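Local coordinates for 3-carboxy-cis,cis-muconate cycloisomerase (PDB 1RE5), which is a largely helical enzyme of the fumarase/aspartase type of lyase superfamily, built as an assembly of four chains, at residues R186-G194 with L213-P222; T260-P271 with G347-N358. All blocks are in the same frame, centred on the assembly; numbering follows the deposited sequence.

How the contacts relate
Contact 1 and contact 2 lie on opposite sides of the chain's centre. Their centres are about 50 Å apart and their nearest atoms about 30 Å apart. Helix 162-187 links them: contact 1 forms where it ends, and Leu-162 at its start touches Val-350 and Met-355 of contact 2. Contact 1 is mostly buried and apolar, a cluster of leucines beside a single backbone bridge. Contact 2 is only partly buried. It joins a two-stranded antiparallel pairing to a network of carboxylate, amide and guanidinium groups, with two waters. Different copies of the protein reach them: the second subunit touches contact 1 and the third touches contact 2.

Contact 1. Residues R186-G194 with L213-P222; sequences RLLVLQFGG and LAEQLKLTLP
Leu-190 carries the tight side of this contact, held among Leu-213, Leu-217 and Leu-221. Its CG stands anti to the backbone N (chi1 171°), which turns both methyl groups to the end of helix 206-217 and the chain that follows. CD1 lies 4.0 Å from Leu-213 CG and also meets Leu-217 CD1. The Leu-190 side chain crosses each of these two at about a right angle. CD2 touches the same Leu-213 CG and also reaches Leu-221 CD1, 4.0 Å away. Leu-213 does double work: its CD2 sits over one face of the Phe-192 ring, a CH-pi contact 3.9 Å from the centroid and 15° off the ring normal. Helix 21-40 covers Leu-213 from outside the contact, through Phe-31, Ala-34 and Ala-38.

The backbones meet beside this cluster. Leu-190 N donates to Thr-220 O at 2.9 Å. Thr-220 N donates to Leu-188 O at 3.2 Å. Thr-220 thus bonds to the residues before and after Val-189. Pro-222 continues the packing: its CB meets Val-189 CB at 4.1 Å, and its ring lies against the Leu-190 carbonyl. Leu-190 O accepts a hydrogen bond from Trp-226 NE1.

The other side is looser. Thr-220 is exposed, and Leu-188 is partly so. The Leu-188 side chain touches the other segment through CB alone, 4.1 Å from Leu-219 CD2. Arg-119 of helix 106-142 packs on both leucines.

Both segments leave helices here. Leu-188 centres an inverse gamma turn after helix 162-187. Helix 206-217 closes with a Schellman motif at Lys-218, in which Leu-219 N bonds back to Ala-214 O. The arrangement is that of two helix exits joined by one isolated bridge of the parallel type, with leucines packed beside it.

Contact 2. Residues T260-P271 with G347-N358; sequences TEAGEVFEPSAP and GMEVDAARMRRN
Asn-358 ND2 donates to Glu-264 OE1 at 2.7 Å in a nearly straight bond (171°). It meets the anti side of that oxygen, and the carboxylate and amide planes are nearly coplanar. The Glu-264 chain runs extended beyond CG (chi2 -179°), which carries its carboxylate there. ND2 also donates to Ala-262 O at 3.0 Å. On the other end of the amide, Asn-358 OD1 accepts from Arg-354 NE at 2.9 Å. The Arg-354 guanidinium lays one face over Ala-262 O. One water joins Glu-264 OE1 to Met-355 O, and Glu-264 OE2 forms a salt bridge with Arg-151.

Asp-351 N donates to Glu-264 O at 2.9 Å. Asp-351 is also the N-cap of helix 352-359, with OD1 accepting from Arg-354 N. A second water links its OD2 to Gly-263 O. Phe-266 and Glu-349 form an antiparallel hydrogen-bonded pair: Phe-266 N to Glu-349 O is 2.8 Å, Glu-349 N to Phe-266 O 2.9 Å.

On the buried side, Val-265 CG1 meets Met-348 CE and its CG2 meets Met-355 CE, each at 3.8 Å.

Acceptors at its nitrogen and a donor at its oxygen fix the Asn-358 amide in one orientation, tying the helix start to the loop at 262-264.

Contact 1. Residues R186-G194 with L213-P222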
loop_
_atom_site.group_PDB
_atom_site.type_symbol
_atom_site.label_atom_id
_atom_site.label_comp_id
_atom_site.label_asym_id
_atom_site.label_seq_id
_atom_site.Cartn_x
_atom_site.Cartn_y
_atom_site.Cartn_z
ATOM N N ARG D 186 -25.244 0.320 -8.633
ATOM C CA ARG D 186 -24.824 0.469 -7.245
ATOM C C ARG D 186 -24.104 1.805 -7.036
ATOM O O ARG D 186 -24.327 2.496 -6.045
ATOM C CB ARG D 186 -23.894 -0.690 -6.930
ATOM C CG ARG D 186 -23.844 -1.153 -5.534
ATOM C CD ARG D 186 -22.867 -2.317 -5.478
ATOM N NE ARG D 186 -23.402 -3.521 -6.104
ATOM C CZ ARG D 186 -22.679 -4.397 -6.801
ATOM N NH1 ARG D 186 -21.379 -4.207 -6.985
ATOM N NH2 ARG D 186 -23.254 -5.486 -7.295
ATOM N N LEU D 187 -23.256 2.168 -7.991
ATOM C CA LEU D 187 -22.462 3.392 -7.913
ATOM C C LEU D 187 -23.192 4.697 -8.180
ATOM O O LEU D 187 -23.011 5.669 -7.450
ATOM C CB LEU D 187 -21.284 3.311 -8.884
ATOM C CG LEU D 187 -20.431 4.576 -8.981
ATOM C CD1 LEU D 187 -19.592 4.771 -7.713
ATOM C CD2 LEU D 187 -19.528 4.456 -10.186
ATOM N N LEU D 188 -23.995 4.722 -9.239
ATOM C CA LEU D 188 -24.719 5.923 -9.627
ATOM C C LEU D 188 -25.944 6.208 -8.769
ATOM O O LEU D 188 -27.084 6.098 -9.232
ATOM C CB LEU D 188 -25.115 5.828 -11.104
ATOM C CG LEU D 188 -23.934 5.623 -12.064
ATOM C CD1 LEU D 188 -24.402 5.632 -13.517
ATOM C CD2 LEU D 188 -22.914 6.721 -11.833
ATOM N N VAL D 189 -25.698 6.574 -7.514
ATOM C CA VAL D 189 -26.767 6.896 -6.584
ATOM C C VAL D 189 -26.607 8.331 -6.099
ATOM O O VAL D 189 -25.511 8.907 -6.156
ATOM C CB VAL D 189 -26.769 5.951 -5.357
ATOM C CG1 VAL D 189 -27.201 4.556 -5.776
ATOM C CG2 VAL D 189 -25.376 5.923 -4.702
ATOM N N LEU D 190 -27.713 8.902 -5.630
ATOM C CA LEU D 190 -27.723 10.268 -5.139
ATOM C C LEU D 190 -27.257 10.322 -3.684
ATOM O O LEU D 190 -27.433 9.357 -2.935
ATOM C CB LEU D 190 -29.141 10.840 -5.227
ATOM C CG LEU D 190 -29.333 12.198 -4.537
ATOM C CD1 LEU D 190 -28.799 13.305 -5.443
ATOM C CD2 LEU D 190 -30.803 12.407 -4.208
ATOM N N GLN D 191 -26.651 11.443 -3.300
ATOM C CA GLN D 191 -26.210 11.643 -1.923
ATOM C C GLN D 191 -26.995 12.840 -1.410
ATOM O O GLN D 191 -26.641 13.998 -1.681
ATOM C CB GLN D 191 -24.719 11.974 -1.824
ATOM C CG GLN D 191 -24.266 12.123 -0.375
ATOM C CD GLN D 191 -24.149 10.782 0.333
ATOM O OE1 GLN D 191 -23.055 10.212 0.412
ATOM N NE2 GLN D 191 -25.270 10.262 0.833
ATOM N N PHE D 192 -28.062 12.558 -0.669
ATOM C CA PHE D 192 -28.914 13.615 -0.138
ATOM C C PHE D 192 -29.363 13.217 1.261
ATOM O O PHE D 192 -30.290 12.417 1.423
ATOM C CB PHE D 192 -30.122 13.792 -1.067
ATOM C CG PHE D 192 -30.944 15.014 -0.781
ATOM C CD1 PHE D 192 -30.350 16.278 -0.746
ATOM C CD2 PHE D 192 -32.317 14.909 -0.580
ATOM C CE1 PHE D 192 -31.121 17.425 -0.516
ATOM C CE2 PHE D 192 -33.090 16.042 -0.352
ATOM C CZ PHE D 192 -32.490 17.307 -0.320
ATOM N N GLY D 193 -28.704 13.768 2.271
ATOM C CA GLY D 193 -29.060 13.418 3.626
ATOM C C GLY D 193 -29.070 14.594 4.571
ATOM O O GLY D 193 -29.586 14.482 5.681
ATOM N N GLY D 194 -28.509 15.722 4.145
ATOM C CA GLY D 194 -28.484 16.889 5.010
ATOM C C GLY D 194 -27.569 16.726 6.221
ATOM O O GLY D 194 -27.027 15.646 6.471
ATOM N N LEU D 213 -35.310 15.049 -6.939
ATOM C CA LEU D 213 -33.893 15.354 -7.148
ATOM C C LEU D 213 -33.145 14.246 -7.892
ATOM O O LEU D 213 -32.380 14.516 -8.824
ATOM C CB LEU D 213 -33.218 15.616 -5.802
ATOM C CG LEU D 213 -31.730 15.964 -5.843
ATOM C CD1 LEU D 213 -31.461 17.039 -6.897
ATOM C CD2 LEU D 213 -31.293 16.435 -4.453
ATOM N N ALA D 214 -33.371 13.004 -7.471
ATOM C CA ALA D 214 -32.726 11.855 -8.090
ATOM C C ALA D 214 -33.077 11.814 -9.568
ATOM O O ALA D 214 -32.195 11.746 -10.432
ATOM C CB ALA D 214 -33.180 10.578 -7.408
ATOM N N GLU D 215 -34.379 11.861 -9.844
ATOM C CA GLU D 215 -34.905 11.836 -11.201
ATOM C C GLU D 215 -34.330 12.972 -12.057
ATOM O O GLU D 215 -34.005 12.785 -13.233
ATOM C CB GLU D 215 -36.416 11.940 -11.132
ATOM C CG GLU D 215 -37.102 11.920 -12.463
ATOM C CD GLU D 215 -38.580 12.177 -12.308
ATOM O OE1 GLU D 215 -38.943 13.289 -11.836
ATOM O OE2 GLU D 215 -39.376 11.268 -12.647
ATOM N N GLN D 216 -34.207 14.147 -11.456
ATOM C CA GLN D 216 -33.656 15.316 -12.135
ATOM C C GLN D 216 -32.251 15.066 -12.657
ATOM O O GLN D 216 -31.906 15.468 -13.769
ATOM C CB GLN D 216 -33.608 16.507 -11.173
ATOM C CG GLN D 216 -34.926 17.231 -11.038
ATOM C CD GLN D 216 -35.288 17.977 -12.300
ATOM O OE1 GLN D 216 -36.464 18.174 -12.604
ATOM N NE2 GLN D 216 -34.273 18.404 -13.044
ATOM N N LEU D 217 -31.441 14.414 -11.828
ATOM C CA LEU D 217 -30.056 14.120 -12.166
ATOM C C LEU D 217 -29.893 12.765 -12.836
ATOM O O LEU D 217 -28.794 12.379 -13.201
ATOM C CB LEU D 217 -29.207 14.170 -10.895
ATOM C CG LEU D 217 -29.090 15.540 -10.223
ATOM C CD1 LEU D 217 -28.507 15.379 -8.834
ATOM C CD2 LEU D 217 -28.231 16.474 -11.089
ATOM N N LYS D 218 -30.989 12.042 -13.000
ATOM C CA LYS D 218 -30.919 10.732 -13.618
ATOM C C LYS D 218 -30.040 9.797 -12.789
ATOM O O LYS D 218 -29.223 9.038 -13.323
ATOM C CB LYS D 218 -30.368 10.846 -15.037
ATOM C CG LYS D 218 -31.332 11.490 -16.019
ATOM C CD LYS D 218 -30.790 11.393 -17.444
ATOM C CE LYS D 218 -31.748 11.980 -18.475
ATOM N NZ LYS D 218 -31.156 11.870 -19.850
ATOM N N LEU D 219 -30.214 9.872 -11.475
ATOM C CA LEU D 219 -29.481 9.025 -10.554
ATOM C C LEU D 219 -30.489 8.252 -9.727
ATOM O O LEU D 219 -31.608 8.716 -9.509
ATOM C CB LEU D 219 -28.629 9.859 -9.600
ATOM C CG LEU D 219 -27.470 10.663 -10.168
ATOM C CD1 LEU D 219 -26.797 11.417 -9.029
ATOM C CD2 LEU D 219 -26.488 9.729 -10.865
ATOM N N THR D 220 -30.099 7.078 -9.257
ATOM C CA THR D 220 -30.985 6.292 -8.430
ATOM C C THR D 220 -30.976 6.864 -7.009
ATOM O O THR D 220 -30.029 7.539 -6.598
ATOM C CB THR D 220 -30.515 4.839 -8.372
ATOM O OG1 THR D 220 -30.440 4.327 -9.701
ATOM C CG2 THR D 220 -31.491 3.977 -7.564
ATOM N N LEU D 221 -32.047 6.605 -6.273
ATOM C CA LEU D 221 -32.161 7.040 -4.902
ATOM C C LEU D 221 -31.739 5.809 -4.083
ATOM O O LEU D 221 -32.332 4.734 -4.217
ATOM C CB LEU D 221 -33.609 7.420 -4.605
ATOM C CG LEU D 221 -33.852 8.038 -3.231
ATOM C CD1 LEU D 221 -33.138 9.365 -3.163
ATOM C CD2 LEU D 221 -35.334 8.230 -2.991
ATOM N N PRO D 222 -30.696 5.939 -3.241
ATOM C CA PRO D 222 -30.224 4.813 -2.420
ATOM C C PRO D 222 -31.183 4.501 -1.274
ATOM O O PRO D 222 -32.024 5.325 -0.935
ATOM C CB PRO D 222 -28.879 5.311 -1.909
ATOM C CG PRO D 222 -29.148 6.780 -1.706
ATOM C CD PRO D 222 -29.896 7.152 -2.978
#

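Contact 2. Residues T260-P271 with G347-N358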
loop_
_atom_site.group_PDB
_atom_site.type_symbol
_atom_site.label_atom_id
_atom_site.label_comp_id
_atom_site.label_asym_id
_atom_site.label_seq_id
_atom_site.Cartn_x
_atom_site.Cartn_y
_atom_site.Cartn_z
ATOM N N THR D 260 15.952 -6.927 -27.032
ATOM C CA THR D 260 16.852 -7.164 -28.151
ATOM C C THR D 260 17.099 -8.648 -28.384
ATOM O O THR D 260 17.186 -9.092 -29.534
ATOM C CB THR D 260 18.192 -6.469 -27.938
ATOM O OG1 THR D 260 17.966 -5.064 -27.759
ATOM C CG2 THR D 260 19.098 -6.697 -29.143
ATOM N N GLU D 261 17.218 -9.421 -27.308
ATOM C CA GLU D 261 17.433 -10.841 -27.496
ATOM C C GLU D 261 16.154 -11.623 -27.829
ATOM O O GLU D 261 16.207 -12.840 -27.968
ATOM C CB GLU D 261 18.152 -11.469 -26.291
ATOM C CG GLU D 261 17.878 -10.826 -24.960
ATOM C CD GLU D 261 18.765 -9.634 -24.696
ATOM O OE1 GLU D 261 19.980 -9.824 -24.516
ATOM O OE2 GLU D 261 18.252 -8.501 -24.667
ATOM N N ALA D 262 15.013 -10.941 -27.962
ATOM C CA ALA D 262 13.758 -11.623 -28.332
ATOM C C ALA D 262 13.265 -11.082 -29.675
ATOM O O ALA D 262 13.135 -11.830 -30.639
ATOM C CB ALA D 262 12.703 -11.414 -27.281
ATOM N N GLY D 263 12.999 -9.777 -29.722
ATOM C CA GLY D 263 12.557 -9.101 -30.933
ATOM C C GLY D 263 11.438 -9.776 -31.681
ATOM O O GLY D 263 11.520 -9.969 -32.881
ATOM N N GLU D 264 10.377 -10.126 -30.976
ATOM C CA GLU D 264 9.264 -10.803 -31.611
ATOM C C GLU D 264 8.064 -9.901 -31.873
ATOM O O GLU D 264 7.387 -10.045 -32.893
ATOM C CB GLU D 264 8.849 -11.997 -30.761
ATOM C CG GLU D 264 9.933 -13.030 -30.657
ATOM C CD GLU D 264 9.513 -14.220 -29.840
ATOM O OE1 GLU D 264 10.249 -15.233 -29.839
ATOM O OE2 GLU D 264 8.449 -14.139 -29.193
ATOM N N VAL D 265 7.786 -8.980 -30.960
ATOM C CA VAL D 265 6.657 -8.081 -31.122
ATOM C C VAL D 265 7.170 -6.698 -30.805
ATOM O O VAL D 265 8.042 -6.549 -29.958
ATOM C CB VAL D 265 5.497 -8.453 -30.155
ATOM C CG1 VAL D 265 4.461 -7.354 -30.120
ATOM C CG2 VAL D 265 4.837 -9.743 -30.616
ATOM N N PHE D 266 6.645 -5.686 -31.482
ATOM C CA PHE D 266 7.104 -4.322 -31.250
ATOM C C PHE D 266 5.964 -3.323 -31.196
ATOM O O PHE D 266 4.927 -3.507 -31.844
ATOM C CB PHE D 266 8.031 -3.871 -32.379
ATOM C CG PHE D 266 9.232 -4.731 -32.568
ATOM C CD1 PHE D 266 10.445 -4.387 -31.984
ATOM C CD2 PHE D 266 9.158 -5.886 -33.341
ATOM C CE1 PHE D 266 11.565 -5.173 -32.166
ATOM C CE2 PHE D 266 10.277 -6.684 -33.527
ATOM C CZ PHE D 266 11.485 -6.321 -32.936
ATOM N N GLU D 267 6.175 -2.254 -30.434
ATOM C CA GLU D 267 5.204 -1.182 -30.350
ATOM C C GLU D 267 5.270 -0.460 -31.692
ATOM O O GLU D 267 6.291 -0.485 -32.370
ATOM C CB GLU D 267 5.591 -0.211 -29.253
ATOM C CG GLU D 267 5.139 -0.599 -27.882
ATOM C CD GLU D 267 5.474 0.475 -26.879
ATOM O OE1 GLU D 267 5.428 1.666 -27.252
ATOM O OE2 GLU D 267 5.775 0.133 -25.722
ATOM N N PRO D 268 4.192 0.216 -32.084
ATOM C CA PRO D 268 4.169 0.935 -33.356
ATOM C C PRO D 268 5.240 2.000 -33.466
ATOM O O PRO D 268 5.919 2.314 -32.495
ATOM C CB PRO D 268 2.788 1.574 -33.365
ATOM C CG PRO D 268 1.991 0.705 -32.476
ATOM C CD PRO D 268 2.930 0.402 -31.362
ATOM N N SER D 269 5.324 2.571 -34.670
ATOM C CA SER D 269 6.235 3.654 -35.041
ATOM C C SER D 269 7.533 3.177 -35.691
ATOM O O SER D 269 8.619 3.382 -35.142
ATOM C CB SER D 269 6.547 4.542 -33.827
ATOM O OG SER D 269 7.005 5.823 -34.223
ATOM N N ALA D 270 7.407 2.553 -36.868
ATOM C CA ALA D 270 8.547 2.036 -37.646
ATOM C C ALA D 270 9.223 0.837 -36.961
ATOM O O ALA D 270 8.768 0.392 -35.898
ATOM C CB ALA D 270 9.575 3.167 -37.901
ATOM N N PRO D 271 10.301 0.281 -37.569
ATOM C CA PRO D 271 11.003 -0.868 -36.970
ATOM C C PRO D 271 11.309 -0.672 -35.477
ATOM O O PRO D 271 12.422 -0.296 -35.103
ATOM C CB PRO D 271 12.266 -0.974 -37.822
ATOM C CG PRO D 271 11.754 -0.607 -39.185
ATOM C CD PRO D 271 10.865 0.598 -38.899
ATOM N N GLY D 347 -1.557 -1.363 -33.387
ATOM C CA GLY D 347 -0.434 -1.160 -34.269
ATOM C C GLY D 347 0.817 -1.961 -34.015
ATOM O O GLY D 347 1.847 -1.663 -34.620
ATOM N N MET D 348 0.775 -2.983 -33.171
ATOM C CA MET D 348 2.019 -3.690 -32.940
ATOM C C MET D 348 2.482 -4.495 -34.134
ATOM O O MET D 348 1.675 -5.016 -34.893
ATOM C CB MET D 348 1.970 -4.542 -31.659
ATOM C CG MET D 348 0.631 -5.046 -31.272
ATOM S SD MET D 348 0.203 -6.408 -32.279
ATOM C CE MET D 348 0.889 -7.757 -31.278
ATOM N N GLU D 349 3.804 -4.538 -34.292
ATOM C CA GLU D 349 4.489 -5.237 -35.373
ATOM C C GLU D 349 4.936 -6.613 -34.932
ATOM O O GLU D 349 5.598 -6.751 -33.900
ATOM C CB GLU D 349 5.725 -4.452 -35.796
ATOM C CG GLU D 349 5.436 -3.086 -36.385
ATOM C CD GLU D 349 6.697 -2.284 -36.603
ATOM O OE1 GLU D 349 7.611 -2.789 -37.298
ATOM O OE2 GLU D 349 6.774 -1.154 -36.078
ATOM N N VAL D 350 4.610 -7.628 -35.726
ATOM C CA VAL D 350 4.996 -8.978 -35.382
ATOM C C VAL D 350 6.072 -9.500 -36.324
ATOM O O VAL D 350 6.061 -9.205 -37.514
ATOM C CB VAL D 350 3.776 -9.921 -35.424
ATOM C CG1 VAL D 350 4.197 -11.335 -35.075
ATOM C CG2 VAL D 350 2.704 -9.431 -34.456
ATOM N N ASP D 351 7.019 -10.256 -35.775
ATOM C CA ASP D 351 8.089 -10.863 -36.561
ATOM C C ASP D 351 7.982 -12.380 -36.344
ATOM O O ASP D 351 8.675 -12.967 -35.498
ATOM C CB ASP D 351 9.458 -10.369 -36.101
ATOM C CG ASP D 351 10.595 -10.847 -37.017
ATOM O OD1 ASP D 351 10.428 -11.865 -37.732
ATOM O OD2 ASP D 351 11.670 -10.208 -37.012
ATOM N N ALA D 352 7.087 -13.001 -37.112
ATOM C CA ALA D 352 6.841 -14.438 -37.034
ATOM C C ALA D 352 8.072 -15.265 -37.336
ATOM O O ALA D 352 8.241 -16.348 -36.785
ATOM C CB ALA D 352 5.722 -14.820 -37.979
ATOM N N ALA D 353 8.929 -14.755 -38.215
ATOM C CA ALA D 353 10.159 -15.461 -38.587
ATOM C C ALA D 353 11.122 -15.514 -37.407
ATOM O O ALA D 353 11.754 -16.546 -37.160
ATOM C CB ALA D 353 10.822 -14.780 -39.773
ATOM N N ARG D 354 11.237 -14.397 -36.688
ATOM C CA ARG D 354 12.103 -14.326 -35.512
ATOM C C ARG D 354 11.543 -15.238 -34.408
ATOM O O ARG D 354 12.309 -15.865 -33.661
ATOM C CB ARG D 354 12.200 -12.882 -35.023
ATOM C CG ARG D 354 13.063 -12.696 -33.804
ATOM C CD ARG D 354 14.399 -13.385 -33.965
ATOM N NE ARG D 354 15.224 -13.222 -32.773
ATOM C CZ ARG D 354 15.744 -12.065 -32.379
ATOM N NH1 ARG D 354 15.530 -10.957 -33.086
ATOM N NH2 ARG D 354 16.472 -12.020 -31.265
ATOM N N MET D 355 10.213 -15.321 -34.316
ATOM C CA MET D 355 9.583 -16.190 -33.329
ATOM C C MET D 355 9.939 -17.647 -33.645
ATOM O O MET D 355 10.171 -18.446 -32.741
ATOM C CB MET D 355 8.066 -16.036 -33.349
ATOM C CG MET D 355 7.551 -14.647 -33.112
ATOM S SD MET D 355 5.758 -14.729 -33.015
ATOM C CE MET D 355 5.351 -13.151 -32.272
ATOM N N ARG D 356 9.967 -17.991 -34.931
ATOM C CA ARG D 356 10.322 -19.343 -35.368
ATOM C C ARG D 356 11.756 -19.635 -34.972
ATOM O O ARG D 356 12.063 -20.692 -34.419
ATOM C CB ARG D 356 10.212 -19.467 -36.891
ATOM C CG ARG D 356 8.849 -19.883 -37.422
ATOM C CD ARG D 356 8.625 -21.390 -37.289
ATOM N NE ARG D 356 7.318 -21.808 -37.817
ATOM C CZ ARG D 356 6.888 -23.073 -37.866
ATOM N NH1 ARG D 356 7.664 -24.063 -37.421
ATOM N NH2 ARG D 356 5.678 -23.351 -38.343
ATOM N N ARG D 357 12.627 -18.680 -35.273
ATOM C CA ARG D 357 14.050 -18.795 -34.991
ATOM C C ARG D 357 14.290 -18.979 -33.495
ATOM O O ARG D 357 15.064 -19.847 -33.088
ATOM C CB ARG D 357 14.757 -17.544 -35.498
ATOM C CG ARG D 357 16.110 -17.782 -36.127
ATOM C CD ARG D 357 16.649 -16.474 -36.708
ATOM N NE ARG D 357 15.677 -15.875 -37.627
ATOM C CZ ARG D 357 15.408 -14.570 -37.703
ATOM N NH1 ARG D 357 16.045 -13.704 -36.910
ATOM N NH2 ARG D 357 14.481 -14.132 -38.556
ATOM N N ASN D 358 13.618 -18.170 -32.678
ATOM C CA ASN D 358 13.774 -18.268 -31.236
ATOM C C ASN D 358 13.295 -19.618 -30.721
ATOM O O ASN D 358 13.825 -20.138 -29.740
ATOM C CB ASN D 358 12.992 -17.157 -30.533
ATOM C CG ASN D 358 13.562 -15.780 -30.794
ATOM O OD1 ASN D 358 14.707 -15.630 -31.222
ATOM N ND2 ASN D 358 12.768 -14.759 -30.519
HETATM O O HOH W 1 13.204 -9.243 -34.996
HETATM O O HOH W 2 9.177 -17.657 -30.071
#